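Local coordinates for protein GphF Dehydratase 1 (Archangium violaceum, PDB 6MBF) that probably catalyses dehydration of a polyketide intermediate, with olefin rearrangement, during assembly of gephyronic acid by a polyketide synthase, at residues D18-P21 and G22-C25; G28-S32 and D33-Y37; I47-L50 and G51-L55; Y196-P200 and A201-A205. All blocks are in the same frame, centred on the assembly; numbering follows the deposited sequence.

In the fold
Following the chain, interaction 1 closes a tight turn into strand 23-30 at the far end of the molecule, and interaction 2 closes the next turn as that strand ends, with centres about 26 Å apart. Interaction 3 then turns strand 46-48 into helix 52-65. Much later, interaction 4 starts helix 200-214 in the second half of the chain. All four are local and follow in series; none nests in or crosses another. Interactions 2, 3 and 4 nevertheless touch one another: Y37 reaches both T53 and P200, and V52 and L55 pack on L203, which joins the two helices of the double hot-dog fold expected of polyketide synthase dehydratases.

Interaction 1 (D18-P21 and G22-C25); sequences DPAP and GARC
D18 holds CG beside its own backbone N (chi1 -73°) while the R24 chain bends at chi2 (-76°), and these torsions bring the two side chains side by side, pointing the same way. They flank a type II beta turn, A20 to A23, that leads into strand 23-30 of the hot-dog fold expected of this dehydratase domain. The carboxylate and guanidinium planes are only 11° apart, yet D18 OD2, 3.4 Å from R24 NH1, lies well out of the guanidinium plane, making this salt bridge one of charges alone, with no N-H directed at the oxygen. D18 OD1 has a second salt bridge to R15, whose own guanidinium comes close to that of R24, and an acid therefore suits this place.

Water extends the grip of the carboxylate: one molecule donates to D18 OD1 and accepts from C25 N, and another donates to D18 OD2 and accepts from G22 N. With an alanine in place of D18, the neighbouring R15 and R24 would probably lose the negative charge they share, and both waters an anchor.

In the turn, P21 supplies a restrained phi, and G22 takes backbone angles at which any CB would jam against P21 O. A23 N closes the turn by donating to A20 O at 2.9 Å. Just before the turn, P19 CG packs against C25 CB at 3.7 Å.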
ATOM      1  N   ASP A  18      -0.677  26.700  -4.639  1.00 21.60           N
ATOM      2  CA  ASP A  18      -0.671  26.130  -5.977  1.00 22.80           C
ATOM      3  C   ASP A  18       0.528  26.657  -6.763  1.00 25.55           C
ATOM      4  O   ASP A  18       0.641  27.878  -6.962  1.00 24.15           O
ATOM      5  CB  ASP A  18      -1.958  26.475  -6.725  1.00 22.04           C
ATOM      6  CG  ASP A  18      -3.171  25.712  -6.213  1.00 22.11           C
ATOM      7  OD1 ASP A  18      -3.028  24.906  -5.270  1.00 24.65           O
ATOM      8  OD2 ASP A  18      -4.277  25.933  -6.764  1.00 24.01           O
ATOM      9  N   PRO A  19       1.447  25.791  -7.202  1.00 25.89           N
ATOM     10  CA  PRO A  19       2.646  26.284  -7.907  1.00 26.35           C
ATOM     11  C   PRO A  19       2.344  26.957  -9.231  1.00 32.46           C
ATOM     12  O   PRO A  19       3.148  27.779  -9.690  1.00 34.48           O
ATOM     13  CB  PRO A  19       3.483  25.014  -8.109  1.00 29.34           C
ATOM     14  CG  PRO A  19       2.986  24.058  -7.067  1.00 33.60           C
ATOM     15  CD  PRO A  19       1.521  24.343  -6.940  1.00 24.20           C
ATOM     16  N   ALA A  20       1.226  26.624  -9.862  1.00 23.24           N
ATOM     17  CA  ALA A  20       0.763  27.258 -11.084  1.00 24.34           C
ATOM     18  C   ALA A  20      -0.750  27.129 -11.113  1.00 30.33           C
ATOM     19  O   ALA A  20      -1.314  26.293 -10.398  1.00 26.27           O
ATOM     20  CB  ALA A  20       1.391  26.610 -12.325  1.00 28.96           C
ATOM     21  N   PRO A  21      -1.445  27.964 -11.903  1.00 30.75           N
ATOM     22  CA  PRO A  21      -2.911  27.854 -11.972  1.00 25.80           C
ATOM     23  C   PRO A  21      -3.400  26.449 -12.297  1.00 25.25           C
ATOM     24  O   PRO A  21      -3.041  25.877 -13.330  1.00 34.16           O
ATOM     25  CB  PRO A  21      -3.274  28.848 -13.082  1.00 27.88           C
ATOM     26  CG  PRO A  21      -2.233  29.915 -12.941  1.00 35.28           C
ATOM     27  CD  PRO A  21      -0.955  29.177 -12.587  1.00 30.21           C
ATOM     28  N   GLY A  22      -4.213  25.879 -11.410  1.00 29.29           N
ATOM     29  CA  GLY A  22      -4.746  24.550 -11.619  1.00 28.59           C
ATOM     30  C   GLY A  22      -3.832  23.417 -11.201  1.00 36.15           C
ATOM     31  O   GLY A  22      -4.224  22.250 -11.323  1.00 37.77           O
ATOM     32  N   ALA A  23      -2.635  23.713 -10.714  1.00 31.10           N
ATOM     33  CA  ALA A  23      -1.680  22.697 -10.290  1.00 25.66           C
ATOM     34  C   ALA A  23      -1.629  22.680  -8.771  1.00 25.10           C
ATOM     35  O   ALA A  23      -1.306  23.696  -8.146  1.00 29.57           O
ATOM     36  CB  ALA A  23      -0.294  22.967 -10.873  1.00 25.03           C
ATOM     37  N   ARG A  24      -1.927  21.528  -8.182  1.00 20.63           N
ATOM     38  CA  ARG A  24      -1.944  21.374  -6.737  1.00 18.17           C
ATOM     39  C   ARG A  24      -0.702  20.627  -6.283  1.00 16.65           C
ATOM     40  O   ARG A  24      -0.154  19.801  -7.018  1.00 20.23           O
ATOM     41  CB  ARG A  24      -3.190  20.604  -6.292  1.00 22.85           C
ATOM     42  CG  ARG A  24      -4.469  20.995  -7.021  1.00 33.46           C
ATOM     43  CD  ARG A  24      -5.006  22.320  -6.525  1.00 42.55           C
ATOM     44  NE  ARG A  24      -6.447  22.446  -6.746  1.00 46.31           N
ATOM     45  CZ  ARG A  24      -7.000  23.153  -7.728  1.00 56.07           C
ATOM     46  NH1 ARG A  24      -6.234  23.808  -8.589  1.00 50.18           N
ATOM     47  NH2 ARG A  24      -8.322  23.212  -7.844  1.00 54.42           N
ATOM     48  N   CYS A  25      -0.279  20.889  -5.048  1.00 17.98           N
ATOM     49  CA  CYS A  25       0.957  20.284  -4.572  1.00 19.42           C
ATOM     50  C   CYS A  25       0.937  20.130  -3.059  1.00 22.84           C
ATOM     51  O   CYS A  25       0.543  21.049  -2.332  1.00 20.66           O
ATOM     52  CB  CYS A  25       2.171  21.109  -5.004  1.00 19.54           C
ATOM     53  SG  CYS A  25       3.778  20.384  -4.535  1.00 26.15           S
TER
HETATM   54  O   HOH W   1      -1.517  23.236  -3.959  1.00 20.44           O
HETATM   55  O   HOH W   2      -4.610  27.604  -8.742  1.00 34.46           O

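Interaction 2 (G28-S32 and D33-Y37); sequences GTVSS and DRPAY
R34 reaches back along the end of strand 23-30 to the carbonyl of T29, its NH2 donating to T29 O at 2.6 Å. The acceptor is met in its carbonyl plane and lies near the edge of the guanidinium, although the bond itself is bent. CG stands opposite the backbone N (chi1 -168°), and further bends at chi2 and chi3 carry the chain across V30 at about a right angle, with V30 CG1 3.5 Å from R34 NH2. P35 CD lies over one guanidinium face, near its rim, and P10 O is another acceptor for NH2. A long side chain with several N-H groups suits this task of joining backbone carbonyls.

The backbone of R34 is held as well. A type I beta turn runs from S31 to R34, closed by R34 N donating to S31 O at 3.0 Å; the reverse bond, S31 N to R34 O at 3.1 Å, makes the pair an antiparallel hydrogen-bonded bridge. S31 adds an ST turn inside it: its OG accepts from D33 N at 3.0 Å, a short hydroxyl reaching the amide two residues on.

S32 and D33 occupy the corner. The short hydroxyl of S32 suits it, since OG can accept from G90 N, tying the turn to another loop, and also meet a water at 2.9 Å. D33, an acid at the surface, offers OD1 as an acceptor to that same water. After the corner a cis peptide bond precedes P35, whose CD rests 4.2 Å from V30 CG1.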
ATOM      1  N   GLY A  28       6.226  17.279   2.129  1.00 22.59           N
ATOM      2  CA  GLY A  28       6.583  17.006   3.504  1.00 27.81           C
ATOM      3  C   GLY A  28       7.944  16.353   3.532  1.00 24.89           C
ATOM      4  O   GLY A  28       8.605  16.197   2.503  1.00 25.61           O
ATOM      5  N   THR A  29       8.358  15.981   4.737  1.00 18.61           N
ATOM      6  CA  THR A  29       9.603  15.274   4.968  1.00 20.93           C
ATOM      7  C   THR A  29       9.308  13.993   5.729  1.00 17.00           C
ATOM      8  O   THR A  29       8.528  13.997   6.685  1.00 24.44           O
ATOM      9  CB  THR A  29      10.590  16.142   5.759  1.00 26.84           C
ATOM     10  OG1 THR A  29      10.926  17.305   4.991  1.00 33.59           O
ATOM     11  CG2 THR A  29      11.852  15.368   6.076  1.00 25.22           C
ATOM     12  N   VAL A  30       9.923  12.892   5.296  1.00 19.26           N
ATOM     13  CA  VAL A  30       9.823  11.623   6.007  1.00 17.80           C
ATOM     14  C   VAL A  30      11.231  11.084   6.238  1.00 19.19           C
ATOM     15  O   VAL A  30      12.203  11.535   5.633  1.00 20.80           O
ATOM     16  CB  VAL A  30       8.973  10.585   5.240  1.00 18.36           C
ATOM     17  CG1 VAL A  30       7.543  11.112   5.011  1.00 20.39           C
ATOM     18  CG2 VAL A  30       9.647  10.217   3.933  1.00 20.88           C
ATOM     19  N   SER A  31      11.326  10.102   7.131  1.00 17.88           N
ATOM     20  CA  SER A  31      12.553   9.335   7.291  1.00 18.74           C
ATOM     21  C   SER A  31      12.174   7.917   7.686  1.00 15.23           C
ATOM     22  O   SER A  31      11.012   7.624   7.980  1.00 16.59           O
ATOM     23  CB  SER A  31      13.472   9.944   8.351  1.00 16.18           C
ATOM     24  OG  SER A  31      12.962   9.651   9.637  1.00 17.05           O
ATOM     25  N   SER A  32      13.180   7.040   7.726  1.00 15.22           N
ATOM     26  CA  SER A  32      12.961   5.679   8.200  1.00 15.60           C
ATOM     27  C   SER A  32      12.457   5.650   9.642  1.00 14.91           C
ATOM     28  O   SER A  32      11.942   4.617  10.083  1.00 19.24           O
ATOM     29  CB  SER A  32      14.249   4.848   8.053  1.00 20.45           C
ATOM     30  OG  SER A  32      15.295   5.290   8.915  1.00 17.42           O
ATOM     31  N   ASP A  33      12.593   6.753  10.387  1.00 14.29           N
ATOM     32  CA  ASP A  33      12.107   6.829  11.758  1.00 19.28           C
ATOM     33  C   ASP A  33      10.706   7.424  11.889  1.00 17.84           C
ATOM     34  O   ASP A  33      10.101   7.296  12.961  1.00 20.65           O
ATOM     35  CB  ASP A  33      13.070   7.662  12.612  1.00 16.37           C
ATOM     36  CG  ASP A  33      14.462   7.079  12.641  1.00 19.01           C
ATOM     37  OD1 ASP A  33      14.575   5.839  12.778  1.00 18.18           O
ATOM     38  OD2 ASP A  33      15.431   7.856  12.516  1.00 20.93           O
ATOM     39  N   ARG A  34      10.180   8.079  10.854  1.00 15.42           N
ATOM     40  CA  ARG A  34       8.897   8.762  10.997  1.00 20.25           C
ATOM     41  C   ARG A  34       8.244   8.952   9.635  1.00 15.10           C
ATOM     42  O   ARG A  34       8.785   9.679   8.797  1.00 16.96           O
ATOM     43  CB  ARG A  34       9.064  10.126  11.671  1.00 24.47           C
ATOM     44  CG  ARG A  34       7.732  10.745  12.097  1.00 28.00           C
ATOM     45  CD  ARG A  34       7.596  12.211  11.716  1.00 40.69           C
ATOM     46  NE  ARG A  34       7.690  12.435  10.271  1.00 57.19           N
ATOM     47  CZ  ARG A  34       6.666  12.391   9.419  1.00 62.15           C
ATOM     48  NH1 ARG A  34       5.432  12.119   9.835  1.00 35.40           N
ATOM     49  NH2 ARG A  34       6.880  12.618   8.129  1.00 50.04           N
ATOM     50  N   PRO A  35       7.099   8.306   9.359  1.00 15.39           N
ATOM     51  CA  PRO A  35       6.462   7.254  10.162  1.00 20.33           C
ATOM     52  C   PRO A  35       7.370   6.042  10.355  1.00 15.33           C
ATOM     53  O   PRO A  35       8.143   5.696   9.455  1.00 15.88           O
ATOM     54  CB  PRO A  35       5.227   6.873   9.336  1.00 21.24           C
ATOM     55  CG  PRO A  35       4.942   8.074   8.515  1.00 19.40           C
ATOM     56  CD  PRO A  35       6.283   8.663   8.183  1.00 14.92           C
ATOM     57  N   ALA A  36       7.279   5.420  11.531  1.00 17.19           N
ATOM     58  CA  ALA A  36       8.246   4.393  11.914  1.00 24.79           C
ATOM     59  C   ALA A  36       8.212   3.184  10.985  1.00 21.41           C
ATOM     60  O   ALA A  36       9.245   2.527  10.798  1.00 19.12           O
ATOM     61  CB  ALA A  36       7.994   3.951  13.354  1.00 25.20           C
ATOM     62  N   TYR A  37       7.054   2.871  10.395  1.00 16.53           N
ATOM     63  CA  TYR A  37       6.981   1.698   9.528  1.00 19.82           C
ATOM     64  C   TYR A  37       7.834   1.854   8.274  1.00 16.38           C
ATOM     65  O   TYR A  37       8.139   0.847   7.621  1.00 17.59           O
ATOM     66  CB  TYR A  37       5.526   1.391   9.127  1.00 16.48           C
ATOM     67  CG  TYR A  37       5.039   2.171   7.922  1.00 17.53           C
ATOM     68  CD1 TYR A  37       5.212   1.679   6.626  1.00 17.38           C
ATOM     69  CD2 TYR A  37       4.394   3.391   8.073  1.00 20.91           C
ATOM     70  CE1 TYR A  37       4.777   2.395   5.517  1.00 17.06           C
ATOM     71  CE2 TYR A  37       3.945   4.104   6.968  1.00 19.18           C
ATOM     72  CZ  TYR A  37       4.143   3.609   5.701  1.00 18.43           C
ATOM     73  OH  TYR A  37       3.710   4.330   4.614  1.00 19.55           O
TER
HETATM   74  O   HOH W   3      15.037   3.188  10.926  1.00 30.93           O

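Interaction 3 (I47-L50 and G51-L55); sequences IVVL and GVTYL
L50 O receives two hydrogen bonds from T53, one from the hydroxyl and one from the amide, at the point where strand 46-48 gives way to helix 52-65, the long helix of the first half of what is expected to be a double hot-dog fold. T53 OG1 donates at 2.8 Å to L50 O, tilted somewhat from the carbonyl plane, whereas T53 N, at 2.9 Å from L50 O, comes from well above that plane. The hydroxyl can do this because chi1 of -56° sets OG1 beside its own backbone N, so that both donors face the same oxygen. T53 OG1 is also hydrogen-bonded to Y37 OH. A threonine suits the place: its hydroxyl serves the polar partners, and its CB meets V49 CG1 at 3.7 Å, the two side chains crossing at about a right angle.

Other backbone groups have partners of their own. G51 O accepts from Y54 N in the first turn of the helix, while V48 O is hydrogen-bonded to H41 ND1 and the backbone of V49 to L85. The carbonyl of V49 is reached through water, which donates to V49 O at 2.7 Å and is also hydrogen-bonded to Y54 OH.

Y54 spreads its ring with L50 O over one face, and its OH comes 4.0 Å from V49 CG1. L50 and V52 lie alongside each other, apolar residues in a buried setting. The L50 side chain is about 4 Å from a bound magnesium ion, and L50 CB touches V52 CG2 at 3.8 Å.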
ATOM      1  N   ILE A  47      16.671  -0.173   2.988  1.00 17.61           N
ATOM      2  CA  ILE A  47      15.349   0.251   3.438  1.00 16.95           C
ATOM      3  C   ILE A  47      14.569   0.745   2.227  1.00 16.85           C
ATOM      4  O   ILE A  47      14.975   1.709   1.571  1.00 17.26           O
ATOM      5  CB  ILE A  47      15.452   1.350   4.501  1.00 15.67           C
ATOM      6  CG1 ILE A  47      16.317   0.898   5.675  1.00 17.17           C
ATOM      7  CG2 ILE A  47      14.048   1.758   4.972  1.00 17.00           C
ATOM      8  CD1 ILE A  47      16.798   2.049   6.547  1.00 17.08           C
ATOM      9  N   VAL A  48      13.447   0.091   1.925  1.00 16.22           N
ATOM     10  CA  VAL A  48      12.652   0.397   0.735  1.00 14.14           C
ATOM     11  C   VAL A  48      11.239   0.771   1.172  1.00 16.28           C
ATOM     12  O   VAL A  48      10.553  -0.022   1.828  1.00 14.59           O
ATOM     13  CB  VAL A  48      12.614  -0.784  -0.252  1.00 18.87           C
ATOM     14  CG1 VAL A  48      11.698  -0.460  -1.431  1.00 24.98           C
ATOM     15  CG2 VAL A  48      14.010  -1.141  -0.743  1.00 22.69           C
ATOM     16  N   VAL A  49      10.804   1.975   0.804  1.00 14.98           N
ATOM     17  CA  VAL A  49       9.466   2.432   1.161  1.00 18.13           C
ATOM     18  C   VAL A  49       8.431   1.530   0.498  1.00 15.75           C
ATOM     19  O   VAL A  49       8.479   1.295  -0.714  1.00 17.45           O
ATOM     20  CB  VAL A  49       9.303   3.904   0.751  1.00 17.44           C
ATOM     21  CG1 VAL A  49       7.826   4.348   0.781  1.00 19.17           C
ATOM     22  CG2 VAL A  49      10.196   4.790   1.637  1.00 15.43           C
ATOM     23  N   LEU A  50       7.500   1.009   1.299  1.00 14.39           N
ATOM     24  CA  LEU A  50       6.451   0.142   0.772  1.00 13.43           C
ATOM     25  C   LEU A  50       5.569   0.894  -0.223  1.00 13.43           C
ATOM     26  O   LEU A  50       5.205   2.051  -0.002  1.00 15.24           O
ATOM     27  CB  LEU A  50       5.586  -0.396   1.915  1.00 16.75           C
ATOM     28  CG  LEU A  50       6.128  -1.489   2.836  1.00 17.30           C
ATOM     29  CD1 LEU A  50       5.139  -1.712   3.965  1.00 15.79           C
ATOM     30  CD2 LEU A  50       6.331  -2.766   2.041  1.00 15.25           C
ATOM     31  N   GLY A  51       5.222   0.220  -1.322  1.00 14.55           N
ATOM     32  CA  GLY A  51       4.343   0.810  -2.325  1.00 14.64           C
ATOM     33  C   GLY A  51       2.988   1.253  -1.802  1.00 15.21           C
ATOM     34  O   GLY A  51       2.384   2.179  -2.350  1.00 15.35           O
ATOM     35  N   VAL A  52       2.485   0.609  -0.741  1.00 15.05           N
ATOM     36  CA  VAL A  52       1.211   1.037  -0.171  1.00 12.64           C
ATOM     37  C   VAL A  52       1.279   2.475   0.327  1.00 14.84           C
ATOM     38  O   VAL A  52       0.244   3.141   0.420  1.00 16.73           O
ATOM     39  CB  VAL A  52       0.740   0.089   0.962  1.00 14.98           C
ATOM     40  CG1 VAL A  52       0.237  -1.233   0.388  1.00 13.02           C
ATOM     41  CG2 VAL A  52       1.846  -0.133   2.011  1.00 14.46           C
ATOM     42  N   THR A  53       2.482   2.961   0.656  1.00 15.32           N
ATOM     43  CA  THR A  53       2.684   4.364   0.994  1.00 15.10           C
ATOM     44  C   THR A  53       2.107   5.276  -0.080  1.00 14.98           C
ATOM     45  O   THR A  53       1.423   6.260   0.228  1.00 15.16           O
ATOM     46  CB  THR A  53       4.181   4.634   1.170  1.00 13.15           C
ATOM     47  OG1 THR A  53       4.715   3.734   2.158  1.00 15.26           O
ATOM     48  CG2 THR A  53       4.431   6.083   1.590  1.00 15.78           C
ATOM     49  N   TYR A  54       2.353   4.940  -1.349  1.00 13.10           N
ATOM     50  CA  TYR A  54       1.889   5.776  -2.454  1.00 18.40           C
ATOM     51  C   TYR A  54       0.377   5.697  -2.605  1.00 15.63           C
ATOM     52  O   TYR A  54      -0.272   6.700  -2.926  1.00 15.10           O
ATOM     53  CB  TYR A  54       2.579   5.349  -3.753  1.00 13.48           C
ATOM     54  CG  TYR A  54       4.076   5.235  -3.602  1.00 14.59           C
ATOM     55  CD1 TYR A  54       4.809   6.265  -3.027  1.00 16.72           C
ATOM     56  CD2 TYR A  54       4.756   4.088  -4.005  1.00 14.31           C
ATOM     57  CE1 TYR A  54       6.184   6.167  -2.868  1.00 15.50           C
ATOM     58  CE2 TYR A  54       6.136   3.978  -3.849  1.00 14.59           C
ATOM     59  CZ  TYR A  54       6.843   5.021  -3.282  1.00 14.27           C
ATOM     60  OH  TYR A  54       8.212   4.919  -3.122  1.00 18.11           O
ATOM     61  N   LEU A  55      -0.203   4.516  -2.389  1.00 12.54           N
ATOM     62  CA  LEU A  55      -1.656   4.402  -2.460  1.00 15.12           C
ATOM     63  C   LEU A  55      -2.321   5.254  -1.385  1.00 13.08           C
ATOM     64  O   LEU A  55      -3.322   5.936  -1.651  1.00 14.68           O
ATOM     65  CB  LEU A  55      -2.069   2.936  -2.325  1.00 14.37           C
ATOM     66  CG  LEU A  55      -1.574   1.989  -3.425  1.00 16.21           C
ATOM     67  CD1 LEU A  55      -2.069   0.570  -3.175  1.00 16.70           C
ATOM     68  CD2 LEU A  55      -2.051   2.489  -4.782  1.00 15.50           C
TER
HETATM   69  O   HOH W   4       9.242   2.496  -2.996  1.00 16.26           O

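Interaction 4 (Y196-P200 and A201-A205); sequences YELHP and ALLDA
The N-terminus of helix 200-214 is capped by H199, whose ring nitrogen ND1 accepts from A201 N at 3.0 Å. The amide lies at the ring edge, 15° out of its plane, and the bond is fairly straight. With CG opposite the backbone N (chi1 -158°), the imidazole turns its ND1 edge to the start of the helix, ND1 also meeting A201 CB at 3.4 Å. NE2 of H199 is hydrogen-bonded to E192, fixing the ring from its other nitrogen, while Y196 CE2 lies over one ring face, near the rim. With a leucine in place of H199, A201 N would probably be left without its capping acceptor and E192 without its mate.

H199, P200, D204 and Q208 match the HPxxxDxxxQ/H sequence motif of polyketide synthase dehydratases, so the cap begins the helix that bears the motif. P200 fits the first turn, where a residue with no N-H costs no helical bond; its CD sits 3.5 Å above one face of the Y196 ring, near the rim. H199 O takes a straight bond from L203 N at 3.1 Å and a weak one from L202 N, and P200 O accepts from D204 N at 2.8 Å. D204 OD1 and OD2 are hydrogen-bonded to Y162 OH and Q208 NE2, respectively.

L198 divides its methyls between two leucines, CD1 reaching L202 CD2 at 3.9 Å and CD2 reaching L203 CB at 4.0 Å, and its side chain crosses each of theirs at about a right angle.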
ATOM      1  N   TYR A 196      -4.565   8.294   8.985  1.00 17.54           N
ATOM      2  CA  TYR A 196      -4.506   7.774   7.627  1.00 16.09           C
ATOM      3  C   TYR A 196      -5.909   7.515   7.094  1.00 14.14           C
ATOM      4  O   TYR A 196      -6.832   7.191   7.849  1.00 17.16           O
ATOM      5  CB  TYR A 196      -3.715   6.453   7.556  1.00 18.26           C
ATOM      6  CG  TYR A 196      -2.254   6.565   7.921  1.00 16.72           C
ATOM      7  CD1 TYR A 196      -1.319   7.043   7.010  1.00 17.96           C
ATOM      8  CD2 TYR A 196      -1.807   6.181   9.179  1.00 18.03           C
ATOM      9  CE1 TYR A 196       0.039   7.140   7.352  1.00 18.53           C
ATOM     10  CE2 TYR A 196      -0.469   6.268   9.527  1.00 17.56           C
ATOM     11  CZ  TYR A 196       0.452   6.748   8.611  1.00 21.54           C
ATOM     12  OH  TYR A 196       1.785   6.837   8.956  1.00 18.46           O
ATOM     13  N   GLU A 197      -6.063   7.612   5.774  1.00 14.20           N
ATOM     14  CA  GLU A 197      -7.300   7.129   5.183  1.00 14.87           C
ATOM     15  C   GLU A 197      -7.399   5.618   5.337  1.00 17.71           C
ATOM     16  O   GLU A 197      -8.395   5.100   5.854  1.00 19.44           O
ATOM     17  CB  GLU A 197      -7.390   7.546   3.717  1.00 17.48           C
ATOM     18  CG  GLU A 197      -7.033   9.022   3.474  1.00 16.39           C
ATOM     19  CD  GLU A 197      -8.032   9.991   4.118  1.00 20.89           C
ATOM     20  OE1 GLU A 197      -7.727  11.200   4.215  1.00 25.03           O
ATOM     21  OE2 GLU A 197      -9.113   9.553   4.541  1.00 22.41           O
ATOM     22  N   LEU A 198      -6.363   4.899   4.908  1.00 15.90           N
ATOM     23  CA  LEU A 198      -6.234   3.463   5.160  1.00 12.96           C
ATOM     24  C   LEU A 198      -4.797   3.207   5.580  1.00 13.09           C
ATOM     25  O   LEU A 198      -3.873   3.401   4.781  1.00 16.91           O
ATOM     26  CB  LEU A 198      -6.591   2.648   3.921  1.00 14.70           C
ATOM     27  CG  LEU A 198      -6.546   1.137   4.123  1.00 19.92           C
ATOM     28  CD1 LEU A 198      -7.573   0.698   5.162  1.00 20.90           C
ATOM     29  CD2 LEU A 198      -6.783   0.438   2.814  1.00 18.69           C
ATOM     30  N   HIS A 199      -4.599   2.786   6.827  1.00 15.76           N
ATOM     31  CA  HIS A 199      -3.248   2.669   7.348  1.00 16.09           C
ATOM     32  C   HIS A 199      -2.386   1.810   6.421  1.00 14.61           C
ATOM     33  O   HIS A 199      -2.781   0.685   6.078  1.00 13.80           O
ATOM     34  CB  HIS A 199      -3.256   2.074   8.759  1.00 15.68           C
ATOM     35  CG  HIS A 199      -2.020   2.390   9.536  1.00 20.10           C
ATOM     36  ND1 HIS A 199      -0.759   2.066   9.084  1.00 19.25           N
ATOM     37  CD2 HIS A 199      -1.846   3.021  10.722  1.00 19.69           C
ATOM     38  CE1 HIS A 199       0.140   2.486   9.957  1.00 19.62           C
ATOM     39  NE2 HIS A 199      -0.494   3.074  10.957  1.00 20.49           N
ATOM     40  N   PRO A 200      -1.238   2.312   5.964  1.00 13.70           N
ATOM     41  CA  PRO A 200      -0.347   1.477   5.137  1.00 15.80           C
ATOM     42  C   PRO A 200      -0.050   0.122   5.745  1.00 12.94           C
ATOM     43  O   PRO A 200       0.055  -0.862   5.004  1.00 15.69           O
ATOM     44  CB  PRO A 200       0.916   2.340   5.020  1.00 14.90           C
ATOM     45  CG  PRO A 200       0.390   3.754   5.099  1.00 20.88           C
ATOM     46  CD  PRO A 200      -0.755   3.702   6.072  1.00 15.43           C
ATOM     47  N   ALA A 201       0.076   0.041   7.074  1.00 15.21           N
ATOM     48  CA  ALA A 201       0.359  -1.245   7.707  1.00 17.16           C
ATOM     49  C   ALA A 201      -0.776  -2.231   7.480  1.00 15.91           C
ATOM     50  O   ALA A 201      -0.541  -3.435   7.312  1.00 16.82           O
ATOM     51  CB  ALA A 201       0.603  -1.062   9.206  1.00 13.52           C
ATOM     52  N   LEU A 202      -2.019  -1.745   7.498  1.00 14.39           N
ATOM     53  CA  LEU A 202      -3.155  -2.634   7.289  1.00 13.39           C
ATOM     54  C   LEU A 202      -3.220  -3.118   5.840  1.00 14.32           C
ATOM     55  O   LEU A 202      -3.384  -4.313   5.581  1.00 13.97           O
ATOM     56  CB  LEU A 202      -4.449  -1.930   7.703  1.00 13.19           C
ATOM     57  CG  LEU A 202      -5.715  -2.798   7.751  1.00 16.91           C
ATOM     58  CD1 LEU A 202      -6.664  -2.271   8.800  1.00 21.75           C
ATOM     59  CD2 LEU A 202      -6.409  -2.810   6.402  1.00 27.24           C
ATOM     60  N   LEU A 203      -3.089  -2.207   4.873  1.00 13.49           N
ATOM     61  CA  LEU A 203      -3.139  -2.650   3.484  1.00 14.74           C
ATOM     62  C   LEU A 203      -1.943  -3.531   3.137  1.00 14.16           C
ATOM     63  O   LEU A 203      -2.101  -4.532   2.432  1.00 13.25           O
ATOM     64  CB  LEU A 203      -3.234  -1.450   2.542  1.00 15.16           C
ATOM     65  CG  LEU A 203      -3.455  -1.833   1.079  1.00 13.37           C
ATOM     66  CD1 LEU A 203      -4.747  -2.637   0.903  1.00 13.62           C
ATOM     67  CD2 LEU A 203      -3.450  -0.578   0.189  1.00 14.65           C
ATOM     68  N   ASP A 204      -0.751  -3.207   3.656  1.00 12.84           N
ATOM     69  CA  ASP A 204       0.396  -4.096   3.464  1.00 14.48           C
ATOM     70  C   ASP A 204       0.120  -5.493   4.005  1.00 15.37           C
ATOM     71  O   ASP A 204       0.509  -6.488   3.382  1.00 12.77           O
ATOM     72  CB  ASP A 204       1.647  -3.523   4.127  1.00 14.70           C
ATOM     73  CG  ASP A 204       2.796  -4.514   4.129  1.00 16.77           C
ATOM     74  OD1 ASP A 204       3.418  -4.710   3.064  1.00 15.14           O
ATOM     75  OD2 ASP A 204       3.062  -5.102   5.200  1.00 15.91           O
ATOM     76  N   ALA A 205      -0.534  -5.590   5.167  1.00 12.91           N
ATOM     77  CA  ALA A 205      -0.881  -6.904   5.706  1.00 15.79           C
ATOM     78  C   ALA A 205      -1.783  -7.677   4.743  1.00 15.32           C
ATOM     79  O   ALA A 205      -1.605  -8.886   4.547  1.00 14.70           O
ATOM     80  CB  ALA A 205      -1.552  -6.747   7.073  1.00 14.67           C
TER